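Local structure of FAD:protein FMN transferase (Vibrio cholerae, 6NXI) at residues L95-G100 with L149-S154; V99-N104 with A128-E133. The protein probably transfers the FMN moiety of FAD onto a threonine hydroxyl of a target flavoprotein, using magnesium or manganese as cofactor. All coordinates share one frame; numbering follows the deposited sequence.

Contact 1: residues L95-G100 with L149-S154. With FAD (flavin-adenine dinucleotide), chain B.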
# COMPACT_ATOMS: atom_id res chain seq x y z
N LEU A 95 -7.53 3.79 8.15
CA LEU A 95 -6.09 3.58 7.91
C LEU A 95 -5.34 4.12 9.10
O LEU A 95 -5.38 5.34 9.35
CB LEU A 95 -5.62 4.29 6.64
CG LEU A 95 -4.25 3.80 6.19
CD1 LEU A 95 -4.37 2.45 5.50
CD2 LEU A 95 -3.55 4.81 5.27
N ASP A 96 -4.72 3.24 9.87
CA ASP A 96 -4.05 3.66 11.12
C ASP A 96 -2.73 2.90 11.21
O ASP A 96 -2.72 1.80 11.63
CB ASP A 96 -4.95 3.47 12.35
CG ASP A 96 -4.35 4.11 13.60
OD1 ASP A 96 -3.11 4.32 13.63
OD2 ASP A 96 -5.14 4.40 14.55
N VAL A 97 -1.64 3.53 10.82
CA VAL A 97 -0.30 2.88 10.83
C VAL A 97 0.17 2.57 12.26
O VAL A 97 1.18 1.87 12.38
CB VAL A 97 0.71 3.73 10.04
CG1 VAL A 97 0.33 3.74 8.57
CG2 VAL A 97 0.86 5.13 10.63
N THR A 98 -0.53 3.00 13.32
CA THR A 98 -0.13 2.60 14.70
C THR A 98 -0.77 1.26 15.06
O THR A 98 -0.61 0.83 16.21
CB THR A 98 -0.49 3.64 15.76
OG1 THR A 98 -1.90 3.64 15.94
CG2 THR A 98 0.03 5.00 15.36
N VAL A 99 -1.36 0.52 14.11
CA VAL A 99 -1.92 -0.83 14.42
C VAL A 99 -0.80 -1.89 14.44
O VAL A 99 -1.10 -3.11 14.57
CB VAL A 99 -3.05 -1.29 13.49
CG1 VAL A 99 -4.31 -0.46 13.67
CG2 VAL A 99 -2.62 -1.39 12.04
N GLY A 100 0.46 -1.50 14.33
CA GLY A 100 1.61 -2.42 14.44
C GLY A 100 1.42 -3.53 15.47
O GLY A 100 1.60 -4.70 15.14
N LEU A 149 4.29 2.32 21.47
CA LEU A 149 3.67 2.61 20.14
C LEU A 149 4.54 1.92 19.10
O LEU A 149 5.76 2.01 19.22
CB LEU A 149 3.56 4.12 19.85
CG LEU A 149 2.49 4.48 18.83
CD1 LEU A 149 1.10 4.44 19.44
CD2 LEU A 149 2.75 5.84 18.25
N TYR A 150 3.94 1.24 18.14
CA TYR A 150 4.70 0.52 17.09
C TYR A 150 4.04 0.87 15.75
O TYR A 150 2.90 0.50 15.51
CB TYR A 150 4.68 -0.97 17.39
CG TYR A 150 5.54 -1.86 16.53
CD1 TYR A 150 5.30 -2.03 15.17
CD2 TYR A 150 6.62 -2.57 17.06
CE1 TYR A 150 6.11 -2.83 14.39
CE2 TYR A 150 7.44 -3.38 16.28
CZ TYR A 150 7.16 -3.54 14.94
OH TYR A 150 8.00 -4.34 14.20
N VAL A 151 4.73 1.66 14.95
CA VAL A 151 4.22 2.15 13.64
C VAL A 151 4.66 1.14 12.59
O VAL A 151 5.83 0.72 12.59
CB VAL A 151 4.77 3.56 13.33
CG1 VAL A 151 4.41 3.99 11.94
CG2 VAL A 151 4.29 4.58 14.35
N ASP A 152 3.72 0.79 11.72
CA ASP A 152 3.88 -0.16 10.61
C ASP A 152 3.53 0.59 9.33
O ASP A 152 2.41 1.12 9.24
CB ASP A 152 2.90 -1.30 10.85
CG ASP A 152 2.86 -2.34 9.76
OD1 ASP A 152 3.55 -2.21 8.77
OD2 ASP A 152 2.12 -3.33 9.98
N LEU A 153 4.48 0.75 8.40
CA LEU A 153 4.19 1.45 7.15
C LEU A 153 4.02 0.45 6.00
O LEU A 153 4.09 0.88 4.86
CB LEU A 153 5.28 2.48 6.85
CG LEU A 153 5.44 3.53 7.96
CD1 LEU A 153 6.62 4.45 7.66
CD2 LEU A 153 4.16 4.31 8.14
N SER A 154 3.67 -0.79 6.30
CA SER A 154 3.51 -1.85 5.26
C SER A 154 2.48 -1.45 4.22
O SER A 154 2.53 -1.96 3.07
CB SER A 154 3.13 -3.16 5.94
OG SER A 154 4.25 -3.65 6.65
PA FAD B . -1.95 -3.51 2.07
O1A FAD B . -3.33 -4.04 1.86
O2A FAD B . -1.46 -2.41 1.21
O5B FAD B . -1.76 -3.07 3.59
C5B FAD B . -1.86 -4.15 4.55
C4B FAD B . -0.72 -4.10 5.54
O4B FAD B . -0.71 -2.87 6.31
C3B FAD B . -0.81 -5.23 6.57
O3B FAD B . -0.06 -6.36 6.11
C2B FAD B . -0.25 -4.59 7.84
O2B FAD B . 1.16 -4.63 7.86
C1B FAD B . -0.73 -3.15 7.70
N9A FAD B . -2.07 -2.87 8.18
C8A FAD B . -3.11 -3.76 8.48
N7A FAD B . -4.22 -3.13 8.77
C5A FAD B . -3.93 -1.78 8.71
C6A FAD B . -4.71 -0.64 8.95
N6A FAD B . -6.02 -0.67 9.24
N1A FAD B . -4.11 0.55 8.75
C2A FAD B . -2.80 0.57 8.44
N3A FAD B . -1.96 -0.44 8.19
C4A FAD B . -2.60 -1.61 8.35
N1 FAD B . 7.63 -8.57 4.50
C2 FAD B . 8.53 -9.55 4.89
O2 FAD B . 8.14 -10.73 5.04
N3 FAD B . 9.84 -9.27 5.08
C4 FAD B . 10.36 -8.01 4.93
O4 FAD B . 11.54 -7.79 5.15
C4X FAD B . 9.46 -6.96 4.55
N5 FAD B . 9.92 -5.74 4.41
C5X FAD B . 9.04 -4.75 4.05
C6 FAD B . 9.51 -3.43 3.92
C7 FAD B . 8.69 -2.37 3.56
C7M FAD B . 9.27 -0.98 3.44
C8 FAD B . 7.33 -2.64 3.30
C8M FAD B . 6.37 -1.54 2.92
C9 FAD B . 6.85 -3.95 3.43
C9A FAD B . 7.68 -5.02 3.80
N10 FAD B . 7.22 -6.33 3.96
C10 FAD B . 8.09 -7.35 4.34
C1' FAD B . 5.82 -6.67 3.64
C2' FAD B . 4.83 -6.28 4.68
O2' FAD B . 5.06 -6.99 5.89
C3' FAD B . 3.41 -6.61 4.17
O3' FAD B . 3.22 -7.99 3.97
C4' FAD B . 3.06 -5.98 2.84
O4' FAD B . 3.58 -4.66 2.80
C5' FAD B . 1.57 -6.03 2.57
O5' FAD B . 1.30 -5.23 1.39
P FAD B . -0.12 -5.33 0.70
O1P FAD B . -0.56 -6.71 0.56
O2P FAD B . 0.03 -4.37 -0.46
O3P FAD B . -0.97 -4.72 1.90
O HOH W 1 1.12 1.26 18.24

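Contact 2: residues V99-N104 with A128-E133. With FAD (flavin-adenine dinucleotide), chain B.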
# COMPACT_ATOMS: atom_id res chain seq x y z
N VAL A 99 -1.36 0.52 14.11
CA VAL A 99 -1.92 -0.83 14.42
C VAL A 99 -0.80 -1.89 14.44
O VAL A 99 -1.10 -3.11 14.57
CB VAL A 99 -3.05 -1.29 13.49
CG1 VAL A 99 -4.31 -0.46 13.67
CG2 VAL A 99 -2.62 -1.39 12.04
N GLY A 100 0.46 -1.50 14.33
CA GLY A 100 1.61 -2.42 14.44
C GLY A 100 1.42 -3.53 15.47
O GLY A 100 1.60 -4.70 15.14
N PRO A 101 1.16 -3.23 16.75
CA PRO A 101 1.03 -4.26 17.78
C PRO A 101 -0.02 -5.31 17.43
O PRO A 101 0.19 -6.46 17.82
CB PRO A 101 0.71 -3.45 19.07
CG PRO A 101 1.30 -2.07 18.78
CD PRO A 101 0.98 -1.88 17.31
N LEU A 102 -1.11 -4.91 16.75
CA LEU A 102 -2.22 -5.82 16.38
C LEU A 102 -1.84 -6.63 15.15
O LEU A 102 -2.05 -7.85 15.13
CB LEU A 102 -3.47 -4.98 16.14
CG LEU A 102 -3.96 -4.19 17.37
CD1 LEU A 102 -4.87 -3.08 16.96
CD2 LEU A 102 -4.68 -5.11 18.33
N VAL A 103 -1.21 -6.00 14.17
CA VAL A 103 -0.71 -6.76 12.98
C VAL A 103 0.24 -7.87 13.48
O VAL A 103 0.18 -9.01 13.04
CB VAL A 103 0.01 -5.80 12.03
CG1 VAL A 103 0.77 -6.53 10.94
CG2 VAL A 103 -0.95 -4.76 11.45
N ASN A 104 1.11 -7.51 14.42
CA ASN A 104 2.11 -8.44 14.96
C ASN A 104 1.38 -9.52 15.76
O ASN A 104 1.69 -10.70 15.54
CB ASN A 104 3.14 -7.71 15.80
CG ASN A 104 4.00 -6.75 14.99
OD1 ASN A 104 3.89 -6.69 13.78
ND2 ASN A 104 4.76 -5.92 15.70
N ALA A 128 -4.69 -1.30 23.59
CA ALA A 128 -4.45 -0.16 24.50
C ALA A 128 -3.21 0.61 24.06
O ALA A 128 -3.06 1.75 24.53
CB ALA A 128 -4.31 -0.64 25.92
N ILE A 129 -2.31 0.00 23.28
CA ILE A 129 -1.05 0.66 22.84
C ILE A 129 -1.13 0.97 21.34
O ILE A 129 -0.08 1.09 20.74
CB ILE A 129 0.19 -0.19 23.20
CG1 ILE A 129 0.13 -1.59 22.58
CG2 ILE A 129 0.35 -0.25 24.71
CD1 ILE A 129 1.43 -2.36 22.61
N THR A 130 -2.32 1.11 20.78
CA THR A 130 -2.55 1.54 19.38
C THR A 130 -3.41 2.81 19.38
O THR A 130 -4.13 3.09 20.34
CB THR A 130 -3.21 0.43 18.55
OG1 THR A 130 -4.55 0.36 19.02
CG2 THR A 130 -2.47 -0.88 18.71
N GLY A 131 -3.27 3.62 18.33
CA GLY A 131 -4.12 4.78 18.10
C GLY A 131 -3.31 5.91 17.53
O GLY A 131 -2.25 6.23 18.11
N ILE A 132 -3.78 6.42 16.40
CA ILE A 132 -3.12 7.50 15.62
C ILE A 132 -2.90 8.72 16.54
O ILE A 132 -1.97 9.47 16.25
CB ILE A 132 -3.96 7.83 14.37
CG1 ILE A 132 -3.14 8.59 13.32
CG2 ILE A 132 -5.22 8.58 14.74
CD1 ILE A 132 -2.12 7.75 12.61
N GLU A 133 -3.79 8.92 17.50
CA GLU A 133 -3.77 10.12 18.38
C GLU A 133 -2.44 10.16 19.14
O GLU A 133 -2.06 11.28 19.60
CB GLU A 133 -4.97 10.15 19.32
CG GLU A 133 -4.99 9.01 20.35
CD GLU A 133 -5.50 7.64 19.90
OE1 GLU A 133 -5.93 7.51 18.70
OE2 GLU A 133 -5.58 6.72 20.83
PA FAD B . -1.95 -3.51 2.07
O1A FAD B . -3.33 -4.04 1.86
O2A FAD B . -1.46 -2.41 1.21
O5B FAD B . -1.76 -3.07 3.59
C5B FAD B . -1.86 -4.15 4.55
C4B FAD B . -0.72 -4.10 5.54
O4B FAD B . -0.71 -2.87 6.31
C3B FAD B . -0.81 -5.23 6.57
O3B FAD B . -0.06 -6.36 6.11
C2B FAD B . -0.25 -4.59 7.84
O2B FAD B . 1.16 -4.63 7.86
C1B FAD B . -0.73 -3.15 7.70
N9A FAD B . -2.07 -2.87 8.18
C8A FAD B . -3.11 -3.76 8.48
N7A FAD B . -4.22 -3.13 8.77
C5A FAD B . -3.93 -1.78 8.71
C6A FAD B . -4.71 -0.64 8.95
N6A FAD B . -6.02 -0.67 9.24
N1A FAD B . -4.11 0.55 8.75
C2A FAD B . -2.80 0.57 8.44
N3A FAD B . -1.96 -0.44 8.19
C4A FAD B . -2.60 -1.61 8.35
N1 FAD B . 7.63 -8.57 4.50
C2 FAD B . 8.53 -9.55 4.89
O2 FAD B . 8.14 -10.73 5.04
N3 FAD B . 9.84 -9.27 5.08
C4 FAD B . 10.36 -8.01 4.93
O4 FAD B . 11.54 -7.79 5.15
C4X FAD B . 9.46 -6.96 4.55
N5 FAD B . 9.92 -5.74 4.41
C5X FAD B . 9.04 -4.75 4.05
C6 FAD B . 9.51 -3.43 3.92
C7 FAD B . 8.69 -2.37 3.56
C7M FAD B . 9.27 -0.98 3.44
C8 FAD B . 7.33 -2.64 3.30
C8M FAD B . 6.37 -1.54 2.92
C9 FAD B . 6.85 -3.95 3.43
C9A FAD B . 7.68 -5.02 3.80
N10 FAD B . 7.22 -6.33 3.96
C10 FAD B . 8.09 -7.35 4.34
C1' FAD B . 5.82 -6.67 3.64
C2' FAD B . 4.83 -6.28 4.68
O2' FAD B . 5.06 -6.99 5.89
C3' FAD B . 3.41 -6.61 4.17
O3' FAD B . 3.22 -7.99 3.97
C4' FAD B . 3.06 -5.98 2.84
O4' FAD B . 3.58 -4.66 2.80
C5' FAD B . 1.57 -6.03 2.57
O5' FAD B . 1.30 -5.23 1.39
P FAD B . -0.12 -5.33 0.70
O1P FAD B . -0.56 -6.71 0.56
O2P FAD B . 0.03 -4.37 -0.46
O3P FAD B . -0.97 -4.72 1.90

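Contact 1: residues L95-G100 with L149-S154
Asp152 N donates to Val97 O over 2.8 Å, nearly straight (169°) and in the carbonyl plane, joining two loops that each carry an Asx turn and hold the same FAD. The same oxygen also receives a CA-H...O contact from Val151 CA. A second such contact runs from Gly100 CA to Tyr150 O at 3.4 Å. One water bridges Thr98 O and Tyr150 N, accepting from the latter. The two methyls of Val97 diverge: CG1 meets Leu153 CD2 at 3.9 Å, while CG2 reaches Val151 CG1.

In each Asx turn one carboxylate oxygen takes both the backbone N and the hydroxyl of the residue two places on. Asp96 OD1 is gripped by Thr98 N and OG1 from one face of its plane, and Asp152 OD1 by Ser154 N and OG, the hydroxyl on its syn lone pair. With its CG anti to the backbone N (chi1 177°), Asp152 presents its other oxygen to the adenosine ribose, and FAD O2B donates to OD2 at 2.7 Å. Asp96 N reads the adenine by donating to FAD N1A (3.0 Å), and Ser154 O accepts from O4' of the ribityl chain.

Leu153 and Val151 rest on Leu59 of helix 58-64, Val97 packs on Ala84 of helix 75-90, and the 149-154 loop leads on toward helix 157-171.

Contact 2: residues V99-N104 with A128-E133
The N-terminal turn of helix 100-105, with Val99 as its N-cap residue, packs against the loop that follows helix 120-127 in this ApbE-family fold. Across the two segments the packing is apolar, and Thr130 and Ile129 supply the loop's side of it.

The Thr130 methyl touches three residues of the other segment. CG2 comes within 3.7 Å of Leu102 CD1, the two side chains crossing at about a right angle, and within 3.9 Å of Pro101 CD, where the side chains run past each other in opposite directions. It also approaches the backbone at Val99 CA. Its place follows from the first torsion (chi1 72°), which sets CG2 anti to the carbonyl carbon and turns OG1 into the position between the backbone N and that carbon. Beside it, Ile129 brings CD1 obliquely against the proline ring, 3.8 Å from Pro101 CB and equally near CG.

Polar ties run to residues beyond the two segments. Thr130 OG1 is hydrogen-bonded to Arg127 O, back at the end of helix 120-127, and Arg126 NH1 of that helix bonds Pro101 O. The helical turn itself is held by Val103 N donating to Val99 O and Asn104 N to Gly100 O.

Val99 and Val103 of this helix start also line the FAD pocket, so the turn that receives the Thr130 methyl meets the adenosine half of the cofactor as well. Val103 CG1 stands 3.6 Å from FAD O2B, and Val103 CG2 touches both the ribose, 3.7 Å from FAD C2B, and adenine C8A.

Contacts 1 and 2 share Val99 and Gly100, and their centres are about 6 Å apart. Both are buried, but contact 1 is the larger and lies nearer the middle of the chain, about 12 Å from its centre against 18 Å. Partly exposed residues number two of five touching in contact 2 (Ile129, Thr130), one of nine in contact 1 (Tyr150). Contact 1 joins its loops by a backbone hydrogen bond, a water and valine-leucine packing, its carboxylates serving the turns and FAD; contact 2 is aliphatic across its segments. Thr98 OG1, hydrogen-bonded to Gly131 N, and Asp96 OD2, weakly to Ile132 N, tie the adenine-binding loop to 128-133.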